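Local atomic coordinates of inositol-3-phosphate synthase (Caenorhabditis elegans, PDB entry 1VKO), a protein that belongs to the myo-inositol-1-phosphate synthase family and binds nicotinamide-adenine-dinucleotide through a Rossmann-type domain, alongside a potassium ion and pyrophosphate. Residues L72-G86 with P147-D160. Sequence-based numbering, arbitrary orientation.
Sequences LKPRKTGLLLVGLGG and PILSPNDLIISGWD. With NAD (nicotinamide-adenine-dinucleotide), chain G.
The indole of Trp-159 meets Leu-80 and Val-82 obliquely through its six-membered ring: Leu-80 CB lies 3.7 Å from CZ3 of Trp-159, and Val-82 CG2 packs against CE3 of the same ring. With CG beside the backbone N (chi1 -54°), the ring leans back over the neighbouring strand; Phe-285 adds an edge-to-face contact, and NE1 is hydrogen-bonded to OD2 of Asp-230. The other methyl of Val-82, CG1, reaches the adenine of NAD at C2A, 3.5 Å away.

The second flat group, the carboxylate of Asp-160, is held through both oxygens. OD1 accepts from Ser-162 N and is also approached by NAD O2B, at a separation too short to be taken at face value, while Asp-160 OD2 accepts from NAD O3B at 2.7 Å. Gly-85 N approaches OD2 on its anti side, 16° out of the carboxylate plane. OD2 is thus shared by the turn after strand 77-82 and the ribose; an acidic residue at the end of the second strand that holds the ribose hydroxyls is characteristic of Rossmann folds. Gly-83 CA comes within 3.2 Å of NAD O4B, so the sugar lies directly against the turn.

Parallel backbone bonds join the strands from Thr-77 to Gly-83, and Trp-159 O closes the run by accepting from both Gly-83 N and Leu-84 N. On the face opposite the indole, Leu-84 CD1 meets Ile-156 CG2 at 3.9 Å.

Strand 154-159 is outermost in the chain's parallel sheet, with 77-82 between it and 242-247. Helix 87-100 covers Ile-156 and Leu-84 through Val-93, whereas helix 440-458 packs on Leu-79, Thr-77 and Leu-149.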
ATOM      1  N   LEU A  72     -37.557 -16.791 -26.488  1.00 29.25           N
ATOM      2  CA  LEU A  72     -37.749 -15.882 -25.358  1.00 31.70           C
ATOM      3  C   LEU A  72     -37.960 -16.572 -24.016  1.00 31.67           C
ATOM      4  O   LEU A  72     -37.745 -15.956 -22.977  1.00 32.10           O
ATOM      5  CB  LEU A  72     -38.904 -14.910 -25.613  1.00 33.38           C
ATOM      6  CG  LEU A  72     -38.745 -13.770 -26.622  1.00 35.40           C
ATOM      7  CD1 LEU A  72     -40.034 -12.978 -26.688  1.00 44.59           C
ATOM      8  CD2 LEU A  72     -37.602 -12.842 -26.284  1.00 42.88           C
ATOM      9  N   LYS A  73     -38.414 -17.824 -24.023  1.00 31.71           N
ATOM     10  CA  LYS A  73     -38.551 -18.549 -22.762  1.00 29.93           C
ATOM     11  C   LYS A  73     -37.276 -19.321 -22.477  1.00 28.84           C
ATOM     12  O   LYS A  73     -36.886 -20.161 -23.285  1.00 26.46           O
ATOM     13  CB  LYS A  73     -39.759 -19.484 -22.736  1.00 26.88           C
ATOM     14  CG  LYS A  73     -40.213 -19.797 -21.318  1.00 31.60           C
ATOM     15  CD  LYS A  73     -40.583 -21.257 -21.129  1.00 42.19           C
ATOM     16  CE  LYS A  73     -42.059 -21.513 -21.390  1.00 56.65           C
ATOM     17  NZ  LYS A  73     -42.444 -22.958 -21.211  1.00 60.56           N
ATOM     18  N   PRO A  74     -36.600 -19.002 -21.367  1.00 30.49           N
ATOM     19  CA  PRO A  74     -35.429 -19.768 -20.956  1.00 31.57           C
ATOM     20  C   PRO A  74     -35.807 -21.226 -20.734  1.00 33.48           C
ATOM     21  O   PRO A  74     -36.865 -21.505 -20.174  1.00 30.09           O
ATOM     22  CB  PRO A  74     -34.991 -19.067 -19.664  1.00 31.68           C
ATOM     23  CG  PRO A  74     -35.479 -17.645 -19.851  1.00 27.86           C
ATOM     24  CD  PRO A  74     -36.836 -17.852 -20.467  1.00 29.03           C
ATOM     25  N   ARG A  75     -34.953 -22.133 -21.216  1.00 34.16           N
ATOM     26  CA  ARG A  75     -35.168 -23.570 -21.069  1.00 33.12           C
ATOM     27  C   ARG A  75     -34.879 -24.059 -19.642  1.00 34.20           C
ATOM     28  O   ARG A  75     -34.133 -23.405 -18.884  1.00 33.90           O
ATOM     29  CB  ARG A  75     -34.292 -24.325 -22.058  1.00 31.57           C
ATOM     30  CG  ARG A  75     -34.888 -24.430 -23.450  1.00 37.27           C
ATOM     31  CD  ARG A  75     -34.566 -23.239 -24.349  1.00 41.72           C
ATOM     32  NE  ARG A  75     -35.012 -23.442 -25.733  1.00 41.18           N
ATOM     33  CZ  ARG A  75     -34.207 -23.602 -26.772  1.00 31.27           C
ATOM     34  NH1 ARG A  75     -32.885 -23.592 -26.628  1.00 38.11           N
ATOM     35  NH2 ARG A  75     -34.725 -23.760 -27.967  1.00 42.52           N
ATOM     36  N   LYS A  76     -35.476 -25.202 -19.276  1.00 32.34           N
ATOM     37  CA  LYS A  76     -35.237 -25.814 -17.959  1.00 28.80           C
ATOM     38  C   LYS A  76     -33.812 -26.317 -17.915  1.00 26.91           C
ATOM     39  O   LYS A  76     -33.413 -27.128 -18.755  1.00 29.80           O
ATOM     40  CB  LYS A  76     -36.212 -26.950 -17.669  1.00 25.34           C
ATOM     41  CG  LYS A  76     -36.235 -27.328 -16.194  1.00 25.01           C
ATOM     42  CD  LYS A  76     -37.057 -28.590 -15.920  1.00 16.48           C
ATOM     43  CE  LYS A  76     -37.058 -28.861 -14.425  1.00 30.77           C
ATOM     44  NZ  LYS A  76     -37.633 -30.185 -14.077  1.00 33.94           N
ATOM     45  N   THR A  77     -33.050 -25.852 -16.940  1.00 24.55           N
ATOM     46  CA  THR A  77     -31.577 -25.916 -17.029  1.00 22.18           C
ATOM     47  C   THR A  77     -30.872 -26.584 -15.856  1.00 20.35           C
ATOM     48  O   THR A  77     -30.995 -26.165 -14.717  1.00 19.95           O
ATOM     49  CB  THR A  77     -31.041 -24.483 -17.263  1.00 22.56           C
ATOM     50  OG1 THR A  77     -31.471 -24.054 -18.557  1.00 22.32           O
ATOM     51  CG2 THR A  77     -29.521 -24.426 -17.368  1.00 15.21           C
ATOM     52  N   GLY A  78     -30.131 -27.642 -16.150  1.00 21.57           N
ATOM     53  CA  GLY A  78     -29.312 -28.293 -15.127  1.00 20.11           C
ATOM     54  C   GLY A  78     -27.861 -27.903 -15.308  1.00 20.14           C
ATOM     55  O   GLY A  78     -27.387 -27.793 -16.443  1.00 18.22           O
ATOM     56  N   LEU A  79     -27.168 -27.708 -14.186  1.00 20.06           N
ATOM     57  CA  LEU A  79     -25.711 -27.450 -14.182  1.00 21.09           C
ATOM     58  C   LEU A  79     -24.975 -28.495 -13.372  1.00 18.22           C
ATOM     59  O   LEU A  79     -25.310 -28.752 -12.187  1.00 15.57           O
ATOM     60  CB  LEU A  79     -25.365 -26.012 -13.673  1.00 20.76           C
ATOM     61  CG  LEU A  79     -23.879 -25.593 -13.508  1.00 24.07           C
ATOM     62  CD1 LEU A  79     -23.169 -25.556 -14.849  1.00 18.25           C
ATOM     63  CD2 LEU A  79     -23.745 -24.237 -12.856  1.00 22.03           C
ATOM     64  N   LEU A  80     -23.961 -29.076 -14.013  1.00 17.09           N
ATOM     65  CA  LEU A  80     -23.144 -30.095 -13.392  1.00 18.90           C
ATOM     66  C   LEU A  80     -21.726 -29.613 -13.161  1.00 19.02           C
ATOM     67  O   LEU A  80     -20.978 -29.342 -14.127  1.00 18.40           O
ATOM     68  CB  LEU A  80     -23.079 -31.356 -14.274  1.00 17.49           C
ATOM     69  CG  LEU A  80     -24.322 -32.189 -14.496  1.00 16.79           C
ATOM     70  CD1 LEU A  80     -24.219 -32.943 -15.828  1.00 10.48           C
ATOM     71  CD2 LEU A  80     -24.506 -33.133 -13.337  1.00 24.84           C
ATOM     72  N   LEU A  81     -21.307 -29.562 -11.899  1.00 20.45           N
ATOM     73  CA  LEU A  81     -19.969 -29.009 -11.639  1.00 19.12           C
ATOM     74  C   LEU A  81     -19.004 -30.094 -11.335  1.00 17.68           C
ATOM     75  O   LEU A  81     -19.286 -30.989 -10.528  1.00 24.22           O
ATOM     76  CB  LEU A  81     -19.994 -27.985 -10.503  1.00 18.28           C
ATOM     77  CG  LEU A  81     -21.024 -26.847 -10.619  1.00 21.74           C
ATOM     78  CD1 LEU A  81     -21.034 -25.902  -9.434  1.00 21.17           C
ATOM     79  CD2 LEU A  81     -20.776 -26.058 -11.882  1.00  8.51           C
ATOM     80  N   VAL A  82     -17.858 -30.028 -11.970  1.00 19.60           N
ATOM     81  CA  VAL A  82     -16.758 -30.888 -11.560  1.00 18.34           C
ATOM     82  C   VAL A  82     -15.999 -30.158 -10.486  1.00 21.89           C
ATOM     83  O   VAL A  82     -15.623 -28.977 -10.648  1.00 22.63           O
ATOM     84  CB  VAL A  82     -15.865 -31.287 -12.725  1.00 14.17           C
ATOM     85  CG1 VAL A  82     -14.962 -32.439 -12.309  1.00 12.70           C
ATOM     86  CG2 VAL A  82     -16.734 -31.670 -13.935  1.00 13.64           C
ATOM     87  N   GLY A  83     -15.798 -30.848  -9.373  1.00 24.39           N
ATOM     88  CA  GLY A  83     -15.341 -30.193  -8.158  1.00 22.48           C
ATOM     89  C   GLY A  83     -16.545 -29.616  -7.416  1.00 22.95           C
ATOM     90  O   GLY A  83     -16.478 -28.530  -6.883  1.00 25.80           O
ATOM     91  N   LEU A  84     -17.657 -30.336  -7.385  1.00 23.13           N
ATOM     92  CA  LEU A  84     -18.899 -29.838  -6.748  1.00 18.86           C
ATOM     93  C   LEU A  84     -18.721 -29.558  -5.274  1.00 21.71           C
ATOM     94  O   LEU A  84     -19.411 -28.695  -4.723  1.00 24.30           O
ATOM     95  CB  LEU A  84     -20.061 -30.818  -6.932  1.00 16.30           C
ATOM     96  CG  LEU A  84     -21.403 -30.527  -6.226  1.00 13.64           C
ATOM     97  CD1 LEU A  84     -22.125 -29.320  -6.850  1.00 13.02           C
ATOM     98  CD2 LEU A  84     -22.364 -31.732  -6.227  1.00 16.67           C
ATOM     99  N   GLY A  85     -17.793 -30.270  -4.635  1.00 22.02           N
ATOM    100  CA  GLY A  85     -17.584 -30.146  -3.191  1.00 20.74           C
ATOM    101  C   GLY A  85     -16.518 -29.166  -2.785  1.00 21.57           C
ATOM    102  O   GLY A  85     -16.186 -29.076  -1.608  1.00 22.86           O
ATOM    103  N   GLY A  86     -15.985 -28.413  -3.747  1.00 25.26           N
ATOM    104  CA  GLY A  86     -14.889 -27.443  -3.466  1.00 24.80           C
ATOM    105  C   GLY A  86     -15.377 -26.156  -2.836  1.00 26.11           C
ATOM    106  O   GLY A  86     -16.552 -26.063  -2.441  1.00 25.54           O
ATOM    107  N   PRO A 147     -34.785 -12.091 -22.076  1.00 26.96           N
ATOM    108  CA  PRO A 147     -35.062 -12.965 -20.935  1.00 27.12           C
ATOM    109  C   PRO A 147     -33.948 -13.982 -20.714  1.00 26.81           C
ATOM    110  O   PRO A 147     -33.512 -14.651 -21.660  1.00 28.07           O
ATOM    111  CB  PRO A 147     -36.388 -13.654 -21.326  1.00 27.31           C
ATOM    112  CG  PRO A 147     -37.053 -12.695 -22.308  1.00 25.21           C
ATOM    113  CD  PRO A 147     -35.893 -12.069 -23.053  1.00 27.48           C
ATOM    114  N   ILE A 148     -33.462 -14.071 -19.475  1.00 26.61           N
ATOM    115  CA  ILE A 148     -32.388 -15.014 -19.123  1.00 24.53           C
ATOM    116  C   ILE A 148     -32.718 -15.692 -17.805  1.00 25.11           C
ATOM    117  O   ILE A 148     -33.573 -15.225 -17.089  1.00 25.27           O
ATOM    118  CB  ILE A 148     -31.008 -14.317 -19.032  1.00 22.45           C
ATOM    119  CG1 ILE A 148     -31.045 -13.161 -18.019  1.00 26.36           C
ATOM    120  CG2 ILE A 148     -30.535 -13.872 -20.411  1.00 22.75           C
ATOM    121  CD1 ILE A 148     -29.715 -12.514 -17.716  1.00 20.50           C
ATOM    122  N   LEU A 149     -32.048 -16.794 -17.488  1.00 26.34           N
ATOM    123  CA  LEU A 149     -32.258 -17.456 -16.201  1.00 27.92           C
ATOM    124  C   LEU A 149     -31.901 -16.578 -14.997  1.00 29.07           C
ATOM    125  O   LEU A 149     -31.110 -15.640 -15.102  1.00 27.43           O
ATOM    126  CB  LEU A 149     -31.421 -18.727 -16.133  1.00 26.91           C
ATOM    127  CG  LEU A 149     -31.661 -19.810 -17.168  1.00 26.61           C
ATOM    128  CD1 LEU A 149     -30.408 -20.654 -17.259  1.00 19.67           C
ATOM    129  CD2 LEU A 149     -32.897 -20.640 -16.767  1.00 13.61           C
ATOM    130  N   SER A 150     -32.522 -16.877 -13.859  1.00 29.52           N
ATOM    131  CA  SER A 150     -32.012 -16.438 -12.572  1.00 30.31           C
ATOM    132  C   SER A 150     -31.297 -17.624 -12.005  1.00 30.70           C
ATOM    133  O   SER A 150     -31.706 -18.757 -12.269  1.00 33.90           O
ATOM    134  CB  SER A 150     -33.166 -16.106 -11.629  1.00 33.19           C
ATOM    135  OG  SER A 150     -32.782 -16.290 -10.268  1.00 30.29           O
ATOM    136  N   PRO A 151     -30.270 -17.420 -11.193  1.00 30.85           N
ATOM    137  CA  PRO A 151     -29.558 -18.569 -10.628  1.00 29.30           C
ATOM    138  C   PRO A 151     -30.482 -19.404  -9.753  1.00 29.68           C
ATOM    139  O   PRO A 151     -30.143 -20.531  -9.433  1.00 31.15           O
ATOM    140  CB  PRO A 151     -28.450 -17.927  -9.793  1.00 30.08           C
ATOM    141  CG  PRO A 151     -28.234 -16.569 -10.450  1.00 30.42           C
ATOM    142  CD  PRO A 151     -29.676 -16.137 -10.759  1.00 32.10           C
ATOM    143  N   ASN A 152     -31.631 -18.850  -9.371  1.00 25.11           N
ATOM    144  CA  ASN A 152     -32.602 -19.607  -8.613  1.00 28.57           C
ATOM    145  C   ASN A 152     -33.216 -20.725  -9.455  1.00 28.10           C
ATOM    146  O   ASN A 152     -33.714 -21.686  -8.904  1.00 26.99           O
ATOM    147  CB  ASN A 152     -33.693 -18.690  -8.024  1.00 25.92           C
ATOM    148  CG  ASN A 152     -33.120 -17.621  -7.095  1.00 33.04           C
ATOM    149  OD1 ASN A 152     -32.056 -17.794  -6.474  1.00 27.57           O
ATOM    150  ND2 ASN A 152     -33.820 -16.508  -7.001  1.00 33.08           N
ATOM    151  N   ASP A 153     -33.130 -20.607 -10.785  1.00 29.83           N
ATOM    152  CA  ASP A 153     -33.790 -21.528 -11.715  1.00 28.48           C
ATOM    153  C   ASP A 153     -32.855 -22.641 -12.135  1.00 30.98           C
ATOM    154  O   ASP A 153     -33.231 -23.492 -12.976  1.00 33.45           O
ATOM    155  CB  ASP A 153     -34.195 -20.801 -13.000  1.00 28.13           C
ATOM    156  CG  ASP A 153     -35.168 -19.689 -12.769  1.00 31.42           C
ATOM    157  OD1 ASP A 153     -36.212 -19.952 -12.117  1.00 30.86           O
ATOM    158  OD2 ASP A 153     -34.978 -18.529 -13.217  1.00 19.31           O
ATOM    159  N   LEU A 154     -31.622 -22.611 -11.618  1.00 29.99           N
ATOM    160  CA  LEU A 154     -30.611 -23.610 -11.996  1.00 27.18           C
ATOM    161  C   LEU A 154     -30.700 -24.795 -11.064  1.00 25.33           C
ATOM    162  O   LEU A 154     -30.696 -24.626  -9.846  1.00 24.85           O
ATOM    163  CB  LEU A 154     -29.190 -23.034 -11.947  1.00 22.10           C
ATOM    164  CG  LEU A 154     -28.692 -21.861 -12.820  1.00 29.57           C
ATOM    165  CD1 LEU A 154     -27.270 -21.416 -12.367  1.00 15.42           C
ATOM    166  CD2 LEU A 154     -28.694 -22.168 -14.342  1.00 24.88           C
ATOM    167  N   ILE A 155     -30.803 -25.988 -11.638  1.00 24.71           N
ATOM    168  CA  ILE A 155     -30.722 -27.226 -10.866  1.00 26.34           C
ATOM    169  C   ILE A 155     -29.288 -27.727 -10.923  1.00 24.85           C
ATOM    170  O   ILE A 155     -28.752 -27.944 -12.015  1.00 30.68           O
ATOM    171  CB  ILE A 155     -31.637 -28.316 -11.500  1.00 27.30           C
ATOM    172  CG1 ILE A 155     -33.133 -27.994 -11.329  1.00 34.30           C
ATOM    173  CG2 ILE A 155     -31.331 -29.660 -10.889  1.00 21.26           C
ATOM    174  CD1 ILE A 155     -33.808 -27.374 -12.567  1.00 37.19           C
ATOM    175  N   ILE A 156     -28.681 -27.994  -9.774  1.00 21.53           N
ATOM    176  CA  ILE A 156     -27.259 -28.303  -9.743  1.00 18.35           C
ATOM    177  C   ILE A 156     -26.860 -29.646  -9.110  1.00 16.35           C
ATOM    178  O   ILE A 156     -27.176 -29.918  -7.976  1.00 22.25           O
ATOM    179  CB  ILE A 156     -26.504 -27.173  -9.040  1.00 18.67           C
ATOM    180  CG1 ILE A 156     -26.693 -25.842  -9.767  1.00 18.54           C
ATOM    181  CG2 ILE A 156     -25.032 -27.556  -8.840  1.00 15.91           C
ATOM    182  CD1 ILE A 156     -25.884 -24.679  -9.140  1.00 24.53           C
ATOM    183  N   SER A 157     -26.135 -30.468  -9.852  1.00 11.10           N
ATOM    184  CA  SER A 157     -25.434 -31.601  -9.288  1.00 12.21           C
ATOM    185  C   SER A 157     -23.944 -31.533  -9.731  1.00 15.59           C
ATOM    186  O   SER A 157     -23.464 -30.475 -10.177  1.00 15.03           O
ATOM    187  CB  SER A 157     -26.071 -32.884  -9.797  1.00 15.07           C
ATOM    188  OG  SER A 157     -25.483 -34.001  -9.158  1.00 25.66           O
ATOM    189  N   GLY A 158     -23.237 -32.650  -9.595  1.00 14.60           N
ATOM    190  CA  GLY A 158     -21.922 -32.801 -10.114  1.00 18.12           C
ATOM    191  C   GLY A 158     -21.096 -33.829  -9.385  1.00 20.54           C
ATOM    192  O   GLY A 158     -21.635 -34.698  -8.700  1.00 18.81           O
ATOM    193  N   TRP A 159     -19.770 -33.715  -9.534  1.00 20.58           N
ATOM    194  CA  TRP A 159     -18.863 -34.756  -9.069  1.00 20.73           C
ATOM    195  C   TRP A 159     -17.740 -34.258  -8.176  1.00 20.04           C
ATOM    196  O   TRP A 159     -17.279 -33.130  -8.310  1.00 23.53           O
ATOM    197  CB  TRP A 159     -18.217 -35.429 -10.243  1.00 20.15           C
ATOM    198  CG  TRP A 159     -19.140 -35.977 -11.283  1.00 25.22           C
ATOM    199  CD1 TRP A 159     -19.598 -37.266 -11.386  1.00 12.38           C
ATOM    200  CD2 TRP A 159     -19.657 -35.273 -12.413  1.00 18.59           C
ATOM    201  NE1 TRP A 159     -20.396 -37.385 -12.499  1.00 16.20           N
ATOM    202  CE2 TRP A 159     -20.453 -36.180 -13.145  1.00 23.04           C
ATOM    203  CE3 TRP A 159     -19.559 -33.948 -12.868  1.00 13.12           C
ATOM    204  CZ2 TRP A 159     -21.120 -35.812 -14.325  1.00 15.82           C
ATOM    205  CZ3 TRP A 159     -20.183 -33.595 -14.042  1.00 12.56           C
ATOM    206  CH2 TRP A 159     -20.972 -34.523 -14.756  1.00 13.90           C
ATOM    207  N   ASP A 160     -17.266 -35.118  -7.293  1.00 18.56           N
ATOM    208  CA  ASP A 160     -16.104 -34.769  -6.529  1.00 22.26           C
ATOM    209  C   ASP A 160     -15.353 -35.987  -6.077  1.00 24.26           C
ATOM    210  O   ASP A 160     -15.973 -36.926  -5.613  1.00 22.73           O
ATOM    211  CB  ASP A 160     -16.470 -33.922  -5.326  1.00 23.91           C
ATOM    212  CG  ASP A 160     -15.348 -32.939  -4.945  1.00 21.01           C
ATOM    213  OD1 ASP A 160     -14.228 -33.378  -4.686  1.00 33.07           O
ATOM    214  OD2 ASP A 160     -15.500 -31.709  -4.906  1.00 22.19           O
TER
HETATM  215  PA  NAD G 601     -11.130 -26.188  -4.187  1.00 25.23           P
HETATM  216  O1A NAD G 601     -10.024 -27.053  -3.811  1.00 15.07           O
HETATM  217  O2A NAD G 601     -11.794 -25.713  -2.961  1.00 18.41           O
HETATM  218  O5B NAD G 601     -12.074 -27.022  -5.151  1.00 28.60           O
HETATM  219  C5B NAD G 601     -11.574 -28.118  -5.855  1.00 24.71           C
HETATM  220  C4B NAD G 601     -12.511 -29.285  -5.606  1.00 16.86           C
HETATM  221  O4B NAD G 601     -12.464 -30.138  -6.727  1.00 27.42           O
HETATM  222  C3B NAD G 601     -12.100 -30.108  -4.418  1.00 19.58           C
HETATM  223  O3B NAD G 601     -13.328 -30.526  -3.842  1.00 17.06           O
HETATM  224  C2B NAD G 601     -11.460 -31.348  -4.975  1.00 17.79           C
HETATM  225  O2B NAD G 601     -11.986 -32.414  -4.187  1.00 24.24           O
HETATM  226  C1B NAD G 601     -12.091 -31.435  -6.361  1.00 17.26           C
HETATM  227  N9A NAD G 601     -11.389 -32.160  -7.451  1.00 16.04           N
HETATM  228  C8A NAD G 601     -10.061 -32.237  -7.745  1.00 29.17           C
HETATM  229  N7A NAD G 601      -9.912 -33.040  -8.823  1.00 22.19           N
HETATM  230  C5A NAD G 601     -11.107 -33.495  -9.243  1.00 27.77           C
HETATM  231  C6A NAD G 601     -11.520 -34.367 -10.265  1.00 32.19           C
HETATM  232  N6A NAD G 601     -10.670 -35.008 -11.083  1.00 28.02           N
HETATM  233  N1A NAD G 601     -12.858 -34.642 -10.393  1.00 14.67           N
HETATM  234  C2A NAD G 601     -13.766 -34.107  -9.527  1.00 25.60           C
HETATM  235  N3A NAD G 601     -13.339 -33.301  -8.521  1.00 14.80           N
HETATM  236  C4A NAD G 601     -12.038 -32.975  -8.367  1.00 27.36           C
HETATM  237  O3  NAD G 601     -10.648 -24.957  -5.125  1.00 18.80           O
HETATM  238  PN  NAD G 601     -11.674 -23.805  -5.518  1.00 17.82           P
HETATM  239  O1N NAD G 601     -13.039 -24.388  -5.436  1.00 34.71           O
HETATM  240  O2N NAD G 601     -11.347 -22.631  -4.705  1.00 16.31           O
HETATM  241  O5D NAD G 601     -11.458 -23.540  -7.104  1.00 21.97           O
HETATM  242  C5D NAD G 601     -11.398 -24.618  -8.022  1.00 24.86           C
HETATM  243  C4D NAD G 601     -10.685 -24.283  -9.346  1.00 24.67           C
HETATM  244  O4D NAD G 601     -11.150 -23.059  -9.859  1.00 27.08           O
HETATM  245  C3D NAD G 601      -9.162 -24.154  -9.224  1.00 23.94           C
HETATM  246  O3D NAD G 601      -8.572 -24.750 -10.346  1.00 29.51           O
HETATM  247  C2D NAD G 601      -8.923 -22.676  -9.398  1.00 31.80           C
HETATM  248  O2D NAD G 601      -7.688 -22.326 -10.003  1.00 36.09           O
HETATM  249  C1D NAD G 601     -10.050 -22.308 -10.324  1.00 28.92           C
HETATM  250  N1N NAD G 601     -10.173 -20.858 -10.233  1.00 25.40           N
HETATM  251  C2N NAD G 601     -10.507 -20.278  -9.050  1.00 13.40           C
HETATM  252  C3N NAD G 601     -10.588 -18.905  -8.984  1.00 19.34           C
HETATM  253  C7N NAD G 601     -11.312 -18.356  -7.814  1.00 25.56           C
HETATM  254  O7N NAD G 601     -11.727 -19.312  -6.856  1.00 31.73           O
HETATM  255  N7N NAD G 601     -11.553 -17.041  -7.729  1.00 25.15           N
HETATM  256  C4N NAD G 601     -10.350 -18.105 -10.118  1.00 16.31           C
HETATM  257  C5N NAD G 601      -9.995 -18.713 -11.302  1.00 15.55           C
HETATM  258  C6N NAD G 601      -9.898 -20.112 -11.353  1.00 18.21           C